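Local coordinates for protein 5-ketofructose reductase (Gluconobacter sp., PDB 7COK) that probably reduces 5-ketofructose with a nicotinamide cofactor, as a member of a new class in the shikimate dehydrogenase family, at residues 8-13 and 60-65; 78-83 and 99-104; 152-157 and 179-184; 220-225 and 233-238. All blocks are in the same frame, centred on the assembly; numbering follows the deposited sequence.

Contact 1. Residues 8-13 and 60-65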
# COMPACT_ATOMS: atom_id res chain seq x y z
N SER A 8 -4.18 -7.77 -3.18
CA SER A 8 -5.06 -7.27 -2.11
C SER A 8 -5.78 -6.01 -2.54
O SER A 8 -5.25 -5.23 -3.33
CB SER A 8 -4.24 -6.95 -0.85
OG SER A 8 -3.42 -8.04 -0.46
N ILE A 9 -6.98 -5.80 -2.02
CA ILE A 9 -7.72 -4.55 -2.20
C ILE A 9 -6.92 -3.48 -1.45
O ILE A 9 -6.46 -3.71 -0.32
CB ILE A 9 -9.16 -4.65 -1.62
CG1 ILE A 9 -10.01 -5.71 -2.35
CG2 ILE A 9 -9.82 -3.27 -1.58
CD1 ILE A 9 -11.26 -6.20 -1.62
N LEU A 10 -6.72 -2.32 -2.09
CA LEU A 10 -5.89 -1.27 -1.50
C LEU A 10 -6.73 -0.08 -1.10
O LEU A 10 -7.56 0.40 -1.87
CB LEU A 10 -4.79 -0.83 -2.48
CG LEU A 10 -3.82 -1.96 -2.88
CD1 LEU A 10 -2.88 -1.47 -3.97
CD2 LEU A 10 -3.06 -2.50 -1.66
N THR A 11 -6.50 0.36 0.13
CA THR A 11 -7.04 1.57 0.72
C THR A 11 -5.87 2.20 1.48
O THR A 11 -4.80 1.60 1.59
CB THR A 11 -8.20 1.25 1.70
OG1 THR A 11 -7.74 0.43 2.79
CG2 THR A 11 -9.37 0.56 1.01
N GLY A 12 -6.05 3.42 2.01
CA GLY A 12 -5.03 3.98 2.87
C GLY A 12 -5.32 5.41 3.25
O GLY A 12 -6.49 5.81 3.26
N SER A 13 -4.25 6.16 3.51
CA SER A 13 -4.37 7.52 4.04
C SER A 13 -3.26 8.42 3.56
O SER A 13 -2.13 7.97 3.38
CB SER A 13 -4.36 7.45 5.57
OG SER A 13 -4.26 8.73 6.18
N MET A 60 -2.90 3.25 -9.21
CA MET A 60 -2.61 2.00 -8.50
C MET A 60 -3.87 1.25 -8.19
O MET A 60 -3.81 0.19 -7.56
CB MET A 60 -1.84 2.25 -7.21
CG MET A 60 -0.47 2.85 -7.35
SD MET A 60 0.16 3.34 -5.74
CE MET A 60 1.58 4.32 -6.23
N GLU A 61 -5.03 1.82 -8.58
CA GLU A 61 -6.33 1.15 -8.47
C GLU A 61 -6.76 0.86 -7.02
O GLU A 61 -7.43 -0.14 -6.73
CB GLU A 61 -6.40 -0.10 -9.39
CG GLU A 61 -6.08 0.30 -10.84
CD GLU A 61 -6.49 -0.69 -11.91
OE1 GLU A 61 -7.04 -1.76 -11.60
OE2 GLU A 61 -6.26 -0.35 -13.10
N TRP A 62 -6.39 1.74 -6.11
CA TRP A 62 -7.03 1.78 -4.80
C TRP A 62 -8.54 1.97 -4.92
O TRP A 62 -9.03 2.52 -5.92
CB TRP A 62 -6.46 2.92 -3.98
CG TRP A 62 -4.97 2.84 -3.61
CD1 TRP A 62 -3.97 2.19 -4.28
CD2 TRP A 62 -4.35 3.53 -2.53
NE1 TRP A 62 -2.76 2.38 -3.64
CE2 TRP A 62 -2.95 3.22 -2.59
CE3 TRP A 62 -4.82 4.37 -1.50
CZ2 TRP A 62 -2.02 3.73 -1.65
CZ3 TRP A 62 -3.89 4.88 -0.56
CH2 TRP A 62 -2.50 4.55 -0.66
N VAL A 63 -9.27 1.56 -3.89
CA VAL A 63 -10.73 1.75 -3.88
C VAL A 63 -11.16 2.92 -3.02
O VAL A 63 -12.32 3.35 -3.05
CB VAL A 63 -11.51 0.47 -3.50
CG1 VAL A 63 -11.14 -0.67 -4.47
CG2 VAL A 63 -11.22 0.08 -2.07
N GLY A 64 -10.22 3.45 -2.23
CA GLY A 64 -10.51 4.57 -1.36
C GLY A 64 -9.30 4.99 -0.57
O GLY A 64 -8.32 4.26 -0.50
N PHE A 65 -9.40 6.18 0.01
CA PHE A 65 -8.38 6.65 0.94
C PHE A 65 -8.95 7.72 1.85
O PHE A 65 -9.92 8.35 1.50
CB PHE A 65 -7.14 7.19 0.19
CG PHE A 65 -7.42 8.32 -0.77
CD1 PHE A 65 -7.37 9.66 -0.34
CD2 PHE A 65 -7.69 8.05 -2.11
CE1 PHE A 65 -7.60 10.71 -1.25
CE2 PHE A 65 -7.90 9.10 -3.03
CZ PHE A 65 -7.87 10.42 -2.60
O HOH W 1 -7.66 -2.20 -4.92
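Leu10 lies across the indole of Trp62, its CB set over the five-membered ring 3.9 Å from the ring centroid, a CH-pi contact. Followed outward, the leucine side chain keeps to this surface: CB is 3.6 Å from Trp62 CD1, and beyond CG the methyl CD1 comes near Trp62 CD1 and NE1 (3.8 and 3.9 Å). Chi1 (-60°) puts CG beside the backbone N, and the extended chi2 (173°) then carries CD1 along the indole. At the far end of the indole, CZ3 comes 3.7 Å from Gly12 CA. A side chain at Gly12 would run into the ring, which is why glycine suits this place. Were Trp62 an alanine, a gap beside Leu10 is likely to open and Gly12 to lose its aromatic neighbour.

The backbones are tied by Val63 N to Leu10 O, 2.9 Å and nearly straight at 165°. One water bridges the two segments, accepting from Leu10 N and donating to Glu61 O. On the other side of strand 9-13, the methyls Val63 CG2 and Thr11 CG2 meet at 3.6 Å, while Thr11 OG1 is held by Arg39 O and Tyr31.

Strand 38-44 flanks strand 9-15 in the sheet of the probable substrate-binding domain; helix 248-264 packs on Ile9 and Val63, helix 50-59 and strand 94-98 on Trp62, and Met60 of the second subunit also reaches Trp62.

Contact 2. Residues 78-83 and 99-104; sequences HLDDIA and EGKLIG
Leu102 O receives two backbone donors, Asp80 N at 2.8 Å and Asp81 N at 3.2 Å, so one carbonyl holds the turn that leads into the short strand 81-82. Further along, the pairing is parallel: Gly104 N gives to Asp81 O, and Ala83 N to Gly104 O at 2.9 Å. The last bond is almost straight (176°) and ties down Ala83, which stands at the N-cap position of helix 84-89.

One side chain joins this polar network. Asp80 OD2 takes the N-H of Leu102 at 2.8 Å through its anti lone pair; a short acidic side chain suits this spot because it can turn back onto the neighbouring backbone. The Lys101 stem crosses Asp80 at a slant, CG 3.7 Å from Asp80 CB.

Apolar contacts fill the other side. Leu79 and Leu102 cross at about a right angle, CD2 of the first 4.0 Å from CB of the second, and Leu79 CD1 sits 3.8 Å from Gly104 CA. That methyl would collide with any CB at Gly104, so a glycine is well placed.

Strand 81-82 ends the mixed sheet here, next to strand 101-105, whose other neighbour is strand 94-98. Helix 50-59 covers His78 and Leu102.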
# COMPACT_ATOMS: atom_id res chain seq x y z
N HIS A 78 -9.02 18.21 -6.02
CA HIS A 78 -8.62 17.04 -6.80
C HIS A 78 -9.71 15.99 -7.00
O HIS A 78 -9.45 14.91 -7.56
CB HIS A 78 -7.40 16.41 -6.16
CG HIS A 78 -6.33 17.39 -5.81
ND1 HIS A 78 -5.67 18.14 -6.77
CD2 HIS A 78 -5.82 17.77 -4.62
CE1 HIS A 78 -4.79 18.93 -6.17
NE2 HIS A 78 -4.87 18.72 -4.87
N LEU A 79 -10.93 16.33 -6.60
CA LEU A 79 -12.05 15.38 -6.63
C LEU A 79 -12.99 15.62 -7.79
O LEU A 79 -13.01 16.72 -8.36
CB LEU A 79 -12.84 15.45 -5.31
CG LEU A 79 -11.99 15.25 -4.05
CD1 LEU A 79 -12.82 15.49 -2.81
CD2 LEU A 79 -11.31 13.88 -3.99
N ASP A 80 -13.78 14.59 -8.11
CA ASP A 80 -14.78 14.65 -9.18
C ASP A 80 -16.17 14.98 -8.66
O ASP A 80 -16.99 15.57 -9.39
CB ASP A 80 -14.83 13.32 -9.95
CG ASP A 80 -13.53 13.01 -10.70
OD1 ASP A 80 -13.20 13.74 -11.67
OD2 ASP A 80 -12.85 12.03 -10.34
N ASP A 81 -16.44 14.60 -7.42
CA ASP A 81 -17.75 14.77 -6.79
C ASP A 81 -17.55 15.00 -5.29
O ASP A 81 -16.62 14.46 -4.69
CB ASP A 81 -18.56 13.49 -7.01
CG ASP A 81 -20.01 13.59 -6.50
OD1 ASP A 81 -20.69 14.59 -6.82
OD2 ASP A 81 -20.48 12.65 -5.83
N ILE A 82 -18.43 15.80 -4.70
CA ILE A 82 -18.42 16.15 -3.28
C ILE A 82 -19.82 15.91 -2.72
O ILE A 82 -20.79 16.52 -3.19
CB ILE A 82 -18.01 17.64 -3.08
CG1 ILE A 82 -16.67 17.94 -3.78
CG2 ILE A 82 -17.95 18.02 -1.60
CD1 ILE A 82 -15.48 17.22 -3.20
N ALA A 83 -19.92 15.03 -1.72
CA ALA A 83 -21.18 14.73 -1.05
C ALA A 83 -21.72 15.93 -0.27
O ALA A 83 -20.97 16.86 0.03
CB ALA A 83 -21.00 13.53 -0.12
N GLU A 99 -14.73 3.38 -10.36
CA GLU A 99 -14.42 3.36 -11.80
C GLU A 99 -13.61 4.60 -12.24
O GLU A 99 -13.97 5.29 -13.21
CB GLU A 99 -15.70 3.15 -12.63
CG GLU A 99 -16.63 2.05 -12.12
CD GLU A 99 -17.81 1.76 -13.05
OE1 GLU A 99 -18.53 2.71 -13.43
OE2 GLU A 99 -18.03 0.58 -13.38
N GLY A 100 -12.53 4.89 -11.51
CA GLY A 100 -11.65 6.02 -11.79
C GLY A 100 -12.12 7.38 -11.28
O GLY A 100 -11.37 8.35 -11.35
N LYS A 101 -13.35 7.44 -10.76
CA LYS A 101 -13.95 8.69 -10.27
C LYS A 101 -13.69 8.87 -8.79
O LYS A 101 -13.85 7.94 -8.01
CB LYS A 101 -15.46 8.64 -10.50
CG LYS A 101 -16.09 9.96 -10.92
CD LYS A 101 -17.39 9.68 -11.66
CE LYS A 101 -17.79 10.83 -12.57
NZ LYS A 101 -18.46 11.93 -11.81
N LEU A 102 -13.31 10.09 -8.40
CA LEU A 102 -12.97 10.39 -7.01
C LEU A 102 -14.12 11.12 -6.34
O LEU A 102 -14.44 12.25 -6.70
CB LEU A 102 -11.69 11.21 -6.92
CG LEU A 102 -10.41 10.59 -7.50
CD1 LEU A 102 -9.49 11.67 -8.04
CD2 LEU A 102 -9.72 9.73 -6.46
N ILE A 103 -14.72 10.47 -5.35
CA ILE A 103 -15.93 10.95 -4.67
C ILE A 103 -15.57 11.26 -3.22
O ILE A 103 -15.17 10.37 -2.47
CB ILE A 103 -17.05 9.88 -4.72
CG1 ILE A 103 -17.28 9.44 -6.16
CG2 ILE A 103 -18.33 10.40 -4.07
CD1 ILE A 103 -17.66 7.98 -6.30
N GLY A 104 -15.70 12.53 -2.84
CA GLY A 104 -15.33 13.00 -1.49
C GLY A 104 -16.48 13.03 -0.49
O GLY A 104 -17.56 13.54 -0.78

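Contact 3. Residues 152-157 and 179-184; sequences TIVNRD and QAWSGK
Gln179 N donates to Ile153 O at 3.0 Å, close to straight at 159°. Asn155 then serves twice through its backbone: its N donates to Gln179 O at 3.2 Å, and its O accepts from Trp181 N at 3.0 Å, the donor standing well above the carbonyl plane.

These bonds alternate as in a parallel pair, and the strands with helix 158-171 between them form a beta-alpha-beta unit of the Rossmann-type domain expected to bind the nicotinamide cofactor. Asn155 touches Ala132, close to a glycine-rich pattern consistent with that role. In the turn after strand 150-155, Asn155 ND2 donates a hydrogen bond to Asp157 O (2.8 Å, 171°), and Asp157 N-caps the next helix.

The Trp181 side chain turns toward strand 150-155, CG anti to the backbone N (chi1 -160°). Val154 CG1 lies over one face of the indole, 3.7 Å from Trp181 CG, while Trp181 CB presses on the backbone of Asn155, 3.5 Å from its C. The indole NE1 bonds to Pro210 O. A serine in place of Trp181 would probably uncover the methyl of Val154 and leave Pro210 O without its indole donor. Leu130 and Pro209 also touch the indole. Over the guanidinium face of Arg156 stands Trp181 O, 3.6 Å from NH1, and the long, flexible stem of Arg156 carries its charged guanidinium across this exposed rim.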
# COMPACT_ATOMS: atom_id res chain seq x y z
N THR A 152 -26.47 24.90 19.75
CA THR A 152 -25.77 25.99 20.43
C THR A 152 -24.29 25.62 20.42
O THR A 152 -23.95 24.51 20.85
CB THR A 152 -26.25 26.21 21.89
OG1 THR A 152 -27.64 26.55 21.91
CG2 THR A 152 -25.47 27.36 22.56
N ILE A 153 -23.44 26.51 19.91
CA ILE A 153 -22.00 26.28 19.86
C ILE A 153 -21.36 27.23 20.86
O ILE A 153 -21.64 28.42 20.83
CB ILE A 153 -21.41 26.46 18.44
CG1 ILE A 153 -22.15 25.56 17.43
CG2 ILE A 153 -19.95 26.09 18.43
CD1 ILE A 153 -23.33 26.22 16.74
N VAL A 154 -20.58 26.67 21.77
CA VAL A 154 -20.02 27.40 22.93
C VAL A 154 -18.51 27.42 22.76
O VAL A 154 -17.85 26.39 22.55
CB VAL A 154 -20.44 26.75 24.30
CG1 VAL A 154 -20.01 27.60 25.48
CG2 VAL A 154 -21.94 26.58 24.38
N ASN A 155 -17.94 28.63 22.75
CA ASN A 155 -16.51 28.77 22.52
C ASN A 155 -16.01 30.04 23.20
O ASN A 155 -16.72 31.03 23.26
CB ASN A 155 -16.24 28.86 21.01
CG ASN A 155 -14.82 28.45 20.65
OD1 ASN A 155 -14.34 27.38 21.00
ND2 ASN A 155 -14.12 29.33 19.91
N ARG A 156 -14.77 30.00 23.71
CA ARG A 156 -14.19 31.20 24.33
C ARG A 156 -14.12 32.31 23.30
O ARG A 156 -14.49 33.43 23.60
CB ARG A 156 -12.84 30.90 24.96
CG ARG A 156 -12.90 29.99 26.16
CD ARG A 156 -11.61 30.06 26.97
NE ARG A 156 -11.47 31.33 27.70
CZ ARG A 156 -12.06 31.62 28.86
NH1 ARG A 156 -12.85 30.74 29.49
NH2 ARG A 156 -11.86 32.80 29.42
N ASP A 157 -13.70 31.98 22.07
CA ASP A 157 -13.78 32.94 20.97
C ASP A 157 -15.12 32.72 20.28
O ASP A 157 -15.25 31.84 19.42
CB ASP A 157 -12.61 32.76 20.00
CG ASP A 157 -12.67 33.70 18.80
OD1 ASP A 157 -13.66 34.45 18.66
OD2 ASP A 157 -11.73 33.67 17.99
N GLN A 179 -22.60 31.09 21.66
CA GLN A 179 -22.47 31.65 23.01
C GLN A 179 -21.02 31.69 23.42
O GLN A 179 -20.28 30.71 23.25
CB GLN A 179 -23.28 30.84 24.05
CG GLN A 179 -24.79 30.95 23.90
CD GLN A 179 -25.37 32.28 24.37
OE1 GLN A 179 -24.77 32.99 25.19
NE2 GLN A 179 -26.55 32.61 23.87
N ALA A 180 -20.58 32.83 23.95
CA ALA A 180 -19.24 32.96 24.49
C ALA A 180 -19.16 32.10 25.74
O ALA A 180 -20.13 32.02 26.51
CB ALA A 180 -18.92 34.42 24.81
N TRP A 181 -18.00 31.47 25.91
CA TRP A 181 -17.75 30.58 27.04
C TRP A 181 -17.00 31.36 28.10
O TRP A 181 -15.86 31.80 27.88
CB TRP A 181 -16.90 29.40 26.57
CG TRP A 181 -16.95 28.19 27.44
CD1 TRP A 181 -17.36 28.12 28.75
CD2 TRP A 181 -16.53 26.89 27.07
NE1 TRP A 181 -17.24 26.83 29.21
CE2 TRP A 181 -16.73 26.05 28.20
CE3 TRP A 181 -16.04 26.34 25.89
CZ2 TRP A 181 -16.44 24.68 28.16
CZ3 TRP A 181 -15.74 24.97 25.86
CH2 TRP A 181 -15.94 24.16 26.99
N SER A 182 -17.66 31.57 29.24
CA SER A 182 -17.06 32.25 30.38
C SER A 182 -17.47 31.50 31.65
O SER A 182 -18.66 31.45 32.00
CB SER A 182 -17.52 33.71 30.43
OG SER A 182 -16.89 34.40 31.49
N GLY A 183 -16.48 30.91 32.32
CA GLY A 183 -16.70 30.07 33.49
C GLY A 183 -17.38 28.76 33.14
O GLY A 183 -17.34 28.33 31.98
N LYS A 184 -17.98 28.14 34.15
CA LYS A 184 -18.74 26.91 34.03
C LYS A 184 -20.01 27.16 33.23
O LYS A 184 -20.94 27.85 33.71
CB LYS A 184 -19.11 26.38 35.42

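Contact 4. Residues 220-225 and 233-238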
# COMPACT_ATOMS: atom_id res chain seq x y z
N THR A 220 -30.23 13.95 29.85
CA THR A 220 -29.32 14.54 28.86
C THR A 220 -28.32 13.49 28.42
O THR A 220 -27.70 12.81 29.24
CB THR A 220 -28.55 15.74 29.43
OG1 THR A 220 -29.46 16.62 30.09
CG2 THR A 220 -27.85 16.51 28.30
N VAL A 221 -28.19 13.34 27.10
CA VAL A 221 -27.18 12.46 26.50
C VAL A 221 -25.88 13.26 26.43
O VAL A 221 -25.86 14.37 25.93
CB VAL A 221 -27.64 11.98 25.11
CG1 VAL A 221 -26.58 11.12 24.45
CG2 VAL A 221 -28.94 11.19 25.25
N VAL A 222 -24.80 12.68 26.97
CA VAL A 222 -23.53 13.39 27.07
C VAL A 222 -22.48 12.62 26.26
O VAL A 222 -22.27 11.43 26.47
CB VAL A 222 -23.09 13.56 28.54
CG1 VAL A 222 -21.84 14.40 28.62
CG2 VAL A 222 -24.17 14.22 29.39
N ALA A 223 -21.83 13.31 25.33
CA ALA A 223 -20.86 12.69 24.41
C ALA A 223 -19.54 13.45 24.45
O ALA A 223 -19.51 14.67 24.72
CB ALA A 223 -21.43 12.68 23.01
N ASP A 224 -18.47 12.76 24.14
CA ASP A 224 -17.14 13.34 24.11
C ASP A 224 -16.39 12.80 22.91
O ASP A 224 -16.29 11.60 22.72
CB ASP A 224 -16.40 12.99 25.40
CG ASP A 224 -15.20 13.87 25.66
OD1 ASP A 224 -14.64 14.52 24.74
OD2 ASP A 224 -14.80 13.95 26.82
N VAL A 225 -15.84 13.70 22.09
CA VAL A 225 -15.04 13.30 20.92
C VAL A 225 -13.65 12.73 21.26
O VAL A 225 -13.04 12.03 20.44
CB VAL A 225 -14.88 14.43 19.87
CG1 VAL A 225 -16.24 15.01 19.48
CG2 VAL A 225 -13.93 15.53 20.36
N ARG A 233 -12.77 12.36 32.30
CA ARG A 233 -13.36 12.92 33.52
C ARG A 233 -14.79 13.43 33.28
O ARG A 233 -15.69 13.15 34.06
CB ARG A 233 -12.47 14.01 34.11
CG ARG A 233 -13.02 14.72 35.33
CD ARG A 233 -12.06 15.78 35.84
NE ARG A 233 -12.71 16.68 36.79
CZ ARG A 233 -12.37 17.96 36.99
NH1 ARG A 233 -11.37 18.51 36.32
NH2 ARG A 233 -13.04 18.68 37.88
N PHE A 234 -14.96 14.20 32.21
CA PHE A 234 -16.25 14.71 31.76
C PHE A 234 -17.30 13.61 31.66
O PHE A 234 -18.36 13.72 32.27
CB PHE A 234 -16.02 15.44 30.43
CG PHE A 234 -17.26 15.98 29.80
CD1 PHE A 234 -17.99 17.00 30.42
CD2 PHE A 234 -17.66 15.53 28.55
CE1 PHE A 234 -19.12 17.53 29.81
CE2 PHE A 234 -18.80 16.04 27.93
CZ PHE A 234 -19.52 17.06 28.56
N LEU A 235 -16.99 12.53 30.93
CA LEU A 235 -17.94 11.40 30.85
C LEU A 235 -18.16 10.66 32.16
O LEU A 235 -19.29 10.25 32.44
CB LEU A 235 -17.55 10.44 29.74
CG LEU A 235 -17.66 11.01 28.32
CD1 LEU A 235 -17.42 9.86 27.36
CD2 LEU A 235 -18.96 11.73 27.97
N LYS A 236 -17.10 10.53 32.96
CA LYS A 236 -17.23 9.84 34.26
C LYS A 236 -18.11 10.63 35.20
O LYS A 236 -18.98 10.04 35.87
CB LYS A 236 -15.86 9.57 34.89
CG LYS A 236 -15.10 8.46 34.19
CD LYS A 236 -13.69 8.35 34.71
CE LYS A 236 -13.11 7.01 34.32
NZ LYS A 236 -11.77 6.80 34.94
N ASP A 237 -17.94 11.95 35.21
CA ASP A 237 -18.80 12.86 35.98
C ASP A 237 -20.26 12.78 35.52
O ASP A 237 -21.16 12.69 36.35
CB ASP A 237 -18.29 14.31 35.91
CG ASP A 237 -16.93 14.50 36.57
OD1 ASP A 237 -16.53 13.69 37.44
OD2 ASP A 237 -16.24 15.48 36.21
N ALA A 238 -20.48 12.79 34.19
CA ALA A 238 -21.83 12.69 33.64
C ALA A 238 -22.52 11.36 34.03
O ALA A 238 -23.67 11.36 34.47
CB ALA A 238 -21.78 12.85 32.12
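Strand 221-224 and helix 233-238 run nearly antiparallel, their axes 164° apart and 8.5 Å from each other at closest approach. In an extended strand every second side chain, here Val222 and Asp224, points to the helix.

Val222 CG1, anti to the backbone N (chi1 -175°), reaches CE2 and CZ of Phe234, both at 3.5 Å, as well as Ala238 CB at 3.8 Å. The small alanine lets the helix lie close to the strand, while the branched valine suits an extended chain and offers two methyls: CG2 also touches Ala238 CB. Leu235 brings its CD2 to 3.6 Å from Val222 O and its CG to 3.7 Å from Asp224 CB.

Phe234 turns the edge of its ring to the strand. Ala223 O lies in the ring plane 3.6 Å from CE2, where the slightly positive C-H rim probably favours a carbonyl oxygen. Asp224 OD2 also meets that edge, 3.7 Å from Phe234 CD2, with the carboxylate plane turned 84° from the ring. The buried carboxylate is satisfied elsewhere: OD1 accepts from Asn196 ND2 and from Ile226 N, and OD2 is paired with Thr232 OG1, just ahead of the helix. Aspartate suits the strand end because its two oxygens can join the adjoining strand to the loop.

With helix 233-240 and strand 245-246, strand 221-224 forms a beta-alpha-beta unit of the parallel sheet, Rossmann-type as in this family. Phe234 also touches Leu194 and Asn196 of strand 193-196, Leu235 and Ala238 reach Thr245, and helix 110-117 packs on Val221 and Ala223.

Contacts 1 and 2 belong to one mixed sheet, contacts 3 and 4 to the parallel sheet on the opposite side of the chain's centre. Within the first sheet the two contacts touch, Phe65 CE2 lying 3.9 Å from Leu102 CD2. Contacts 3 and 4 do not touch; their nearest atoms are about 8 Å apart. Contacts 1 and 4 are buried, and side-chain packing carries much of both, with a leucine over an indole in one and a valine among helix residues in the other. Contact 2 lies at the surface, at a sheet edge, and relies on backbone bonds plus an aspartate. Contact 3, partly buried, combines strand pairing with a tryptophan.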